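Putative uncharacterized protein (Ustilago maydis, PDB 4GNX) forms part of replication protein A, which binds single-stranded DNA, probably shielding it through several OB folds, and carries a zinc site. Local coordinates at residues C[130-136]-C[201-206]. Residues are numbered along the deposited sequence; the frame is centred on the assembly and turned at random.
Sequences VEANQQC and FKGVKV. Unlike the reference sequence in segment 130-136: Gln135 (reference Thr). With nucleotides of chain G.
Two strands of an OB fold meet here beside single-stranded DNA: the start of strand 135-152 runs antiparallel to the end of strand 198-207, and Lys205 of strand 198-207 reaches the nucleotides. Val204 N gives a hydrogen bond to Cys136 O at 2.9 Å. Val206 N bonds to Gln134 O at 3.2 Å. Ahead of the strand, Asn133 N makes a weak, bent bond to Val206 O (N-H...O 127°). Ala132 CA also lies near Val206 O. Val206 CG2 packs against Val130 CG1 at 3.8 Å and also meets Cys136 CB. The side chains of Lys205 and Asn133 lie side by side and point the same way. Asn133 OD1 rests 3.4 Å from Lys205 CD, against the aliphatic part of the lysine. Lys205 leaves the strand with CG anti to its backbone N (chi1 -167°), and a bend at chi3 (59°) turns the amine to the DNA. Lys205 NZ gives hydrogen bonds to OP2 of DT6 of chain G at 2.9 Å and to O4 of DT7 of chain G at 3.2 Å. One amine thus holds a backbone phosphate and the base of the next nucleotide. At the corner formed by Lys202 and Gly203, Lys202 makes a salt bridge with Asp137. Strand 213-217 also pairs with strand 198-207, with Phe217 touching Gln135 and Lys205, and Leu214 touching Val204.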
loop_
_atom_site.group_PDB
_atom_site.type_symbol
_atom_site.label_atom_id
_atom_site.label_comp_id
_atom_site.label_asym_id
_atom_site.label_seq_id
_atom_site.Cartn_x
_atom_site.Cartn_y
_atom_site.Cartn_z
ATOM N N VAL C 130 -18.567 3.463 -4.659
ATOM C CA VAL C 130 -17.202 3.365 -5.196
ATOM C C VAL C 130 -16.206 3.639 -4.071
ATOM O O VAL C 130 -16.393 4.576 -3.288
ATOM C CB VAL C 130 -16.947 4.417 -6.306
ATOM C CG1 VAL C 130 -15.514 4.325 -6.829
ATOM C CG2 VAL C 130 -17.958 4.280 -7.437
ATOM N N GLU C 131 -15.147 2.844 -3.991
ATOM C CA GLU C 131 -14.157 3.055 -2.941
ATOM C C GLU C 131 -13.098 4.079 -3.334
ATOM O O GLU C 131 -12.833 4.304 -4.524
ATOM C CB GLU C 131 -13.519 1.739 -2.516
ATOM C CG GLU C 131 -13.099 0.861 -3.676
ATOM C CD GLU C 131 -13.253 -0.612 -3.358
ATOM O OE1 GLU C 131 -12.729 -1.052 -2.307
ATOM O OE2 GLU C 131 -13.904 -1.326 -4.157
ATOM N N ALA C 132 -12.496 4.692 -2.317
ATOM C CA ALA C 132 -11.524 5.759 -2.508
ATOM C C ALA C 132 -10.313 5.330 -3.347
ATOM O O ALA C 132 -10.094 4.139 -3.589
ATOM C CB ALA C 132 -11.091 6.326 -1.165
ATOM N N ASN C 133 -9.548 6.323 -3.794
ATOM C CA ASN C 133 -8.423 6.139 -4.720
ATOM C C ASN C 133 -8.682 5.182 -5.901
ATOM O O ASN C 133 -7.853 4.340 -6.233
ATOM C CB ASN C 133 -7.135 5.779 -3.955
ATOM C CG ASN C 133 -6.538 6.966 -3.205
ATOM O OD1 ASN C 133 -6.634 8.118 -3.638
ATOM N ND2 ASN C 133 -5.905 6.684 -2.074
ATOM N N GLN C 134 -9.842 5.320 -6.533
ATOM C CA GLN C 134 -10.170 4.510 -7.697
ATOM C C GLN C 134 -10.692 5.309 -8.890
ATOM O O GLN C 134 -11.292 6.384 -8.728
ATOM C CB GLN C 134 -11.154 3.410 -7.328
ATOM C CG GLN C 134 -10.477 2.152 -6.822
ATOM C CD GLN C 134 -11.222 0.897 -7.224
ATOM O OE1 GLN C 134 -12.433 0.785 -7.028
ATOM N NE2 GLN C 134 -10.498 -0.060 -7.794
ATOM N N GLN C 135 -10.439 4.762 -10.085
ATOM C CA GLN C 135 -10.853 5.346 -11.365
ATOM C C GLN C 135 -12.346 5.192 -11.532
ATOM O O GLN C 135 -12.901 4.151 -11.183
ATOM C CB GLN C 135 -10.173 4.632 -12.540
ATOM C CG GLN C 135 -8.757 4.147 -12.279
ATOM C CD GLN C 135 -7.776 5.289 -12.078
ATOM O OE1 GLN C 135 -8.147 6.371 -11.593
ATOM N NE2 GLN C 135 -6.511 5.055 -12.449
ATOM N N CYS C 136 -12.977 6.215 -12.101
ATOM C CA CYS C 136 -14.423 6.247 -12.263
ATOM C C CYS C 136 -14.827 7.250 -13.348
ATOM O O CYS C 136 -14.084 8.191 -13.625
ATOM C CB CYS C 136 -15.069 6.536 -10.897
ATOM S SG CYS C 136 -16.330 7.817 -10.819
ATOM N N PHE C 201 -16.662 13.322 -17.677
ATOM C CA PHE C 201 -15.345 12.957 -17.179
ATOM C C PHE C 201 -14.990 11.486 -17.365
ATOM O O PHE C 201 -15.780 10.594 -17.014
ATOM C CB PHE C 201 -15.227 13.341 -15.712
ATOM C CG PHE C 201 -15.190 14.819 -15.482
ATOM C CD1 PHE C 201 -16.365 15.552 -15.361
ATOM C CD2 PHE C 201 -13.976 15.490 -15.391
ATOM C CE1 PHE C 201 -16.334 16.925 -15.154
ATOM C CE2 PHE C 201 -13.943 16.863 -15.178
ATOM C CZ PHE C 201 -15.125 17.582 -15.063
ATOM N N LYS C 202 -13.801 11.246 -17.927
ATOM C CA LYS C 202 -13.237 9.894 -18.046
ATOM C C LYS C 202 -12.035 9.729 -17.120
ATOM O O LYS C 202 -11.130 10.568 -17.105
ATOM C CB LYS C 202 -12.858 9.561 -19.499
ATOM C CG LYS C 202 -13.191 8.131 -19.906
ATOM C CD LYS C 202 -12.068 7.163 -19.583
ATOM C CE LYS C 202 -12.584 5.906 -18.903
ATOM N NZ LYS C 202 -13.712 5.272 -19.628
ATOM N N GLY C 203 -12.050 8.650 -16.343
ATOM C CA GLY C 203 -10.950 8.310 -15.443
ATOM C C GLY C 203 -10.672 9.388 -14.416
ATOM O O GLY C 203 -9.734 10.161 -14.561
ATOM N N VAL C 204 -11.496 9.432 -13.378
ATOM C CA VAL C 204 -11.398 10.453 -12.356
ATOM C C VAL C 204 -11.162 9.759 -11.017
ATOM O O VAL C 204 -11.669 8.658 -10.797
ATOM C CB VAL C 204 -12.685 11.303 -12.367
ATOM C CG1 VAL C 204 -12.885 12.081 -11.075
ATOM C CG2 VAL C 204 -12.651 12.251 -13.547
ATOM N N LYS C 205 -10.372 10.383 -10.137
ATOM C CA LYS C 205 -10.071 9.800 -8.825
ATOM C C LYS C 205 -11.173 10.099 -7.830
ATOM O O LYS C 205 -11.621 11.236 -7.726
ATOM C CB LYS C 205 -8.737 10.304 -8.274
ATOM C CG LYS C 205 -8.243 9.482 -7.085
ATOM C CD LYS C 205 -7.065 10.114 -6.347
ATOM C CE LYS C 205 -7.386 11.504 -5.808
ATOM N NZ LYS C 205 -6.244 12.064 -5.033
ATOM N N VAL C 206 -11.603 9.067 -7.102
ATOM C CA VAL C 206 -12.577 9.221 -6.017
ATOM C C VAL C 206 -11.871 9.399 -4.666
ATOM O O VAL C 206 -11.214 8.479 -4.164
ATOM C CB VAL C 206 -13.536 8.014 -5.943
ATOM C CG1 VAL C 206 -14.432 8.102 -4.711
ATOM C CG2 VAL C 206 -14.364 7.909 -7.218
ATOM P P DT G 6 -2.727 12.658 -6.184
ATOM O OP1 DT G 6 -2.518 11.530 -5.242
ATOM O OP2 DT G 6 -4.076 12.874 -6.774
ATOM O "O5'" DT G 6 -2.270 13.995 -5.446
ATOM C "C5'" DT G 6 -1.134 14.002 -4.552
ATOM C "C4'" DT G 6 -0.454 15.353 -4.544
ATOM O "O4'" DT G 6 -0.093 15.752 -5.888
ATOM C "C3'" DT G 6 -1.278 16.499 -3.957
ATOM O "O3'" DT G 6 -0.482 17.229 -3.021
ATOM C "C2'" DT G 6 -1.689 17.325 -5.164
ATOM C "C1'" DT G 6 -0.621 17.031 -6.206
ATOM N N1 DT G 6 -1.129 16.977 -7.597
ATOM C C2 DT G 6 -0.676 17.904 -8.510
ATOM O O2 DT G 6 0.124 18.782 -8.230
ATOM N N3 DT G 6 -1.201 17.768 -9.771
ATOM C C4 DT G 6 -2.109 16.819 -10.200
ATOM O O4 DT G 6 -2.493 16.823 -11.366
ATOM C C5 DT G 6 -2.535 15.875 -9.193
ATOM C C7 DT G 6 -3.513 14.806 -9.566
ATOM C C6 DT G 6 -2.032 16.001 -7.959
ATOM P P DT G 7 -0.947 17.204 -1.497
ATOM O OP1 DT G 7 0.135 17.762 -0.646
ATOM O OP2 DT G 7 -1.467 15.840 -1.219
ATOM O "O5'" DT G 7 -2.165 18.233 -1.531
ATOM C "C5'" DT G 7 -1.971 19.599 -1.954
ATOM C "C4'" DT G 7 -3.234 20.408 -1.761
ATOM O "O4'" DT G 7 -4.276 19.926 -2.638
ATOM C "C3'" DT G 7 -3.835 20.375 -0.359
ATOM O "O3'" DT G 7 -4.443 21.644 -0.112
ATOM C "C2'" DT G 7 -4.883 19.279 -0.456
ATOM C "C1'" DT G 7 -5.383 19.448 -1.882
ATOM N N1 DT G 7 -5.884 18.231 -2.550
ATOM C C2 DT G 7 -7.082 18.326 -3.221
ATOM O O2 DT G 7 -7.752 19.344 -3.246
ATOM N N3 DT G 7 -7.474 17.176 -3.859
ATOM C C4 DT G 7 -6.793 15.974 -3.908
ATOM O O4 DT G 7 -7.273 15.026 -4.521
ATOM C C5 DT G 7 -5.541 15.947 -3.189
ATOM C C7 DT G 7 -4.744 14.682 -3.172
ATOM C C6 DT G 7 -5.149 17.065 -2.562
#